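Long-range contact in 3-hydroxyacyl-CoA dehydrogenase (Brucella suis, PDB 4O5O), which probably catalyses the NAD(H)-dependent interconversion of 3-hydroxyacyl-CoA and 3-ketoacyl-CoA as a short-chain dehydrogenase of Rossmann fold: residues A69-G74 with M129-A134. Residues are numbered along the deposited sequence; the frame is centred on the assembly and turned at random.
Sequences ASDTDG and MLRLAA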
ATOM      1  N   ALA B  69     -12.842  24.447   8.547  1.00  8.92           N
ATOM      2  CA  ALA B  69     -11.551  24.986   8.127  1.00  9.67           C
ATOM      3  C   ALA B  69     -11.197  26.275   8.876  1.00 10.32           C
ATOM      4  O   ALA B  69     -10.108  26.817   8.679  1.00 12.13           O
ATOM      5  CB  ALA B  69     -11.525  25.246   6.639  1.00 11.48           C
ATOM      6  N   SER B  70     -12.116  26.768   9.715  1.00  8.59           N
ATOM      7  CA  SER B  70     -11.905  28.012  10.470  1.00  9.33           C
ATOM      8  C   SER B  70     -11.312  27.766  11.860  1.00  8.79           C
ATOM      9  O   SER B  70     -11.860  27.012  12.659  1.00  9.13           O
ATOM     10  CB  SER B  70     -13.214  28.786  10.602  1.00  9.55           C
ATOM     11  OG  SER B  70     -13.155  29.769  11.614  1.00 11.04           O
ATOM     12  N   ASP B  71     -10.188  28.414  12.147  1.00  9.66           N
ATOM     13  CA  ASP B  71      -9.593  28.375  13.483  1.00 10.79           C
ATOM     14  C   ASP B  71     -10.640  28.773  14.549  1.00 11.22           C
ATOM     15  O   ASP B  71     -10.848  28.074  15.563  1.00 10.74           O
ATOM     16  CB  ASP B  71      -8.402  29.347  13.502  1.00 12.82           C
ATOM     17  CG  ASP B  71      -7.732  29.447  14.860  1.00 16.21           C
ATOM     18  OD1 ASP B  71      -6.887  28.612  15.134  1.00 19.18           O
ATOM     19  OD2 ASP B  71      -8.002  30.398  15.632  1.00 20.37           O
ATOM     20  N   THR B  72     -11.297  29.911  14.311  1.00 11.66           N
ATOM     21  CA  THR B  72     -12.325  30.462  15.215  1.00 12.22           C
ATOM     22  C   THR B  72     -13.453  29.495  15.445  1.00  9.59           C
ATOM     23  O   THR B  72     -13.831  29.224  16.583  1.00 11.00           O
ATOM     24  CB  THR B  72     -12.899  31.753  14.581  1.00 15.44           C
ATOM     25  OG1 THR B  72     -11.900  32.744  14.633  1.00 17.78           O
ATOM     26  CG2 THR B  72     -14.217  32.238  15.243  1.00 19.72           C
ATOM     27  N   ASP B  73     -14.020  28.984  14.351  1.00  9.57           N
ATOM     28  CA  ASP B  73     -15.176  28.107  14.481  1.00  9.66           C
ATOM     29  C   ASP B  73     -14.783  26.809  15.138  1.00  9.71           C
ATOM     30  O   ASP B  73     -15.560  26.246  15.896  1.00 10.64           O
ATOM     31  CB  ASP B  73     -15.819  27.804  13.135  1.00 10.05           C
ATOM     32  CG  ASP B  73     -16.677  28.914  12.617  1.00 12.87           C
ATOM     33  OD1 ASP B  73     -16.817  29.977  13.274  1.00 16.00           O
ATOM     34  OD2 ASP B  73     -17.246  28.676  11.525  1.00 13.85           O
ATOM     35  N   GLY B  74     -13.584  26.308  14.854  1.00  9.12           N
ATOM     36  CA  GLY B  74     -13.158  25.078  15.484  1.00  8.42           C
ATOM     37  C   GLY B  74     -13.066  25.247  16.992  1.00  8.62           C
ATOM     38  O   GLY B  74     -13.563  24.403  17.752  1.00 10.24           O
ATOM     39  N   MET B 129      -9.889  20.349  13.124  1.00  6.56           N
ATOM     40  CA  MET B 129     -10.692  19.778  14.195  1.00  6.33           C
ATOM     41  C   MET B 129      -9.890  18.763  15.019  1.00  5.61           C
ATOM     42  O   MET B 129     -10.075  18.682  16.230  1.00  6.73           O
ATOM     43  CB  MET B 129     -11.976  19.150  13.624  1.00  7.97           C
ATOM     44  CG  MET B 129     -12.921  20.182  13.002  1.00  8.10           C
ATOM     45  SD  MET B 129     -13.321  21.586  14.031  1.00 11.16           S
ATOM     46  CE  MET B 129     -13.829  20.793  15.556  1.00 14.35           C
ATOM     47  N   LEU B 130      -9.002  17.978  14.387  1.00  5.82           N
ATOM     48  CA  LEU B 130      -8.249  17.009  15.164  1.00  6.72           C
ATOM     49  C   LEU B 130      -7.279  17.661  16.150  1.00  5.91           C
ATOM     50  O   LEU B 130      -7.169  17.207  17.285  1.00  6.57           O
ATOM     51  CB  LEU B 130      -7.577  15.983  14.265  1.00  9.58           C
ATOM     52  CG  LEU B 130      -6.219  16.168  13.662  1.00 12.73           C
ATOM     53  CD1 LEU B 130      -5.086  15.991  14.679  1.00  8.24           C
ATOM     54  CD2 LEU B 130      -6.090  15.134  12.564  1.00 13.30           C
ATOM     55  N   ARG B 131      -6.645  18.766  15.764  1.00  6.25           N
ATOM     56  CA  ARG B 131      -5.672  19.402  16.656  1.00  7.07           C
ATOM     57  C   ARG B 131      -6.391  19.964  17.890  1.00  5.66           C
ATOM     58  O   ARG B 131      -5.913  19.848  19.035  1.00  6.55           O
ATOM     59  CB  ARG B 131      -4.837  20.453  15.915  1.00  6.59           C
ATOM     60  CG  ARG B 131      -5.544  21.767  15.644  1.00  7.43           C
ATOM     61  CD  ARG B 131      -4.849  22.699  14.661  1.00  8.30           C
ATOM     62  NE  ARG B 131      -5.730  23.859  14.523  1.00  7.92           N
ATOM     63  CZ  ARG B 131      -5.685  24.975  15.233  1.00  8.98           C
ATOM     64  NH1 ARG B 131      -4.641  25.254  16.001  1.00  9.29           N
ATOM     65  NH2 ARG B 131      -6.679  25.836  15.092  1.00  8.74           N
ATOM     66  N   LEU B 132      -7.556  20.557  17.657  1.00  6.43           N
ATOM     67  CA  LEU B 132      -8.305  21.173  18.749  1.00  6.96           C
ATOM     68  C   LEU B 132      -8.997  20.116  19.646  1.00  6.99           C
ATOM     69  O   LEU B 132      -9.047  20.249  20.886  1.00  8.28           O
ATOM     70  CB  LEU B 132      -9.334  22.175  18.185  1.00  7.64           C
ATOM     71  CG  LEU B 132      -8.710  23.332  17.413  1.00  8.65           C
ATOM     72  CD1 LEU B 132      -9.820  24.132  16.749  1.00  9.24           C
ATOM     73  CD2 LEU B 132      -7.841  24.219  18.319  1.00  9.16           C
ATOM     74  N   ALA B 133      -9.537  19.059  19.034  1.00  6.94           N
ATOM     75  CA  ALA B 133     -10.114  17.996  19.828  1.00  7.14           C
ATOM     76  C   ALA B 133      -9.048  17.292  20.638  1.00  6.98           C
ATOM     77  O   ALA B 133      -9.292  16.940  21.800  1.00  7.02           O
ATOM     78  CB  ALA B 133     -10.844  16.995  18.976  1.00  7.92           C
ATOM     79  N   ALA B 134      -7.887  17.064  20.039  1.00  6.93           N
ATOM     80  CA  ALA B 134      -6.800  16.396  20.763  1.00  7.12           C
ATOM     81  C   ALA B 134      -6.374  17.197  21.989  1.00  6.34           C
ATOM     82  O   ALA B 134      -6.126  16.637  23.060  1.00  7.12           O
ATOM     83  CB  ALA B 134      -5.596  16.176  19.854  1.00  7.10           C
TER
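In the Rossmann fold of this short-chain dehydrogenase, the first turn of helix 71-85 meets the long helix 112-137 through Asp71, Gly74, Met129, Arg131 and Leu132. The nearest pair of CA atoms across the two segments is CA of Gly74 and CA of Met129, 6.0 Å apart. Glycine suits this place because, having no side chain, it leaves its backbone bare where the helices come close. A methyl of Leu132 can therefore lie directly on it, with Leu132 CD1 3.4 Å from Gly74 C, while the sulfur of Met129 settles beside the same residue, its SD 3.8 Å from Gly74 CA. Bends at chi2 and chi3 (both -51°) fold the methionine chain back, and Met129 also touches Leu91 and Asn93 on strand 90-93.

Beside this apolar contact a salt bridge joins the two helices. NH2 of Arg131 donates to OD1 of Asp71 at 2.8 Å, but the N-H...O angle is only 134°, and the oxygen is approached on its anti side, out of the carboxylate plane. With CG of Asp71 swung opposite the backbone N (chi1 177°), OD1 comes to the guanidinium at its edge, somewhat tilted from its plane, while the extended arginine chain comes across the aspartate at about a right angle. Leu132 CD2 lies above one guanidinium face, toward its margin. Ser70 caps the aspartate's helix: its OG accepts from Asp73 N at 3.0 Å in a nearly straight bond.

Both charged groups have further partners: Lys75 pairs with Asp71 OD2, and Arg131 NH1 donates to the carbonyl of His110 in the second subunit. The buried arginine charge would therefore probably be balanced by Asp71 within the chain and by that backbone carbonyl of the neighbouring subunit. NH2 also donates to Asn128, consistent with its bond to Asp71 being bent.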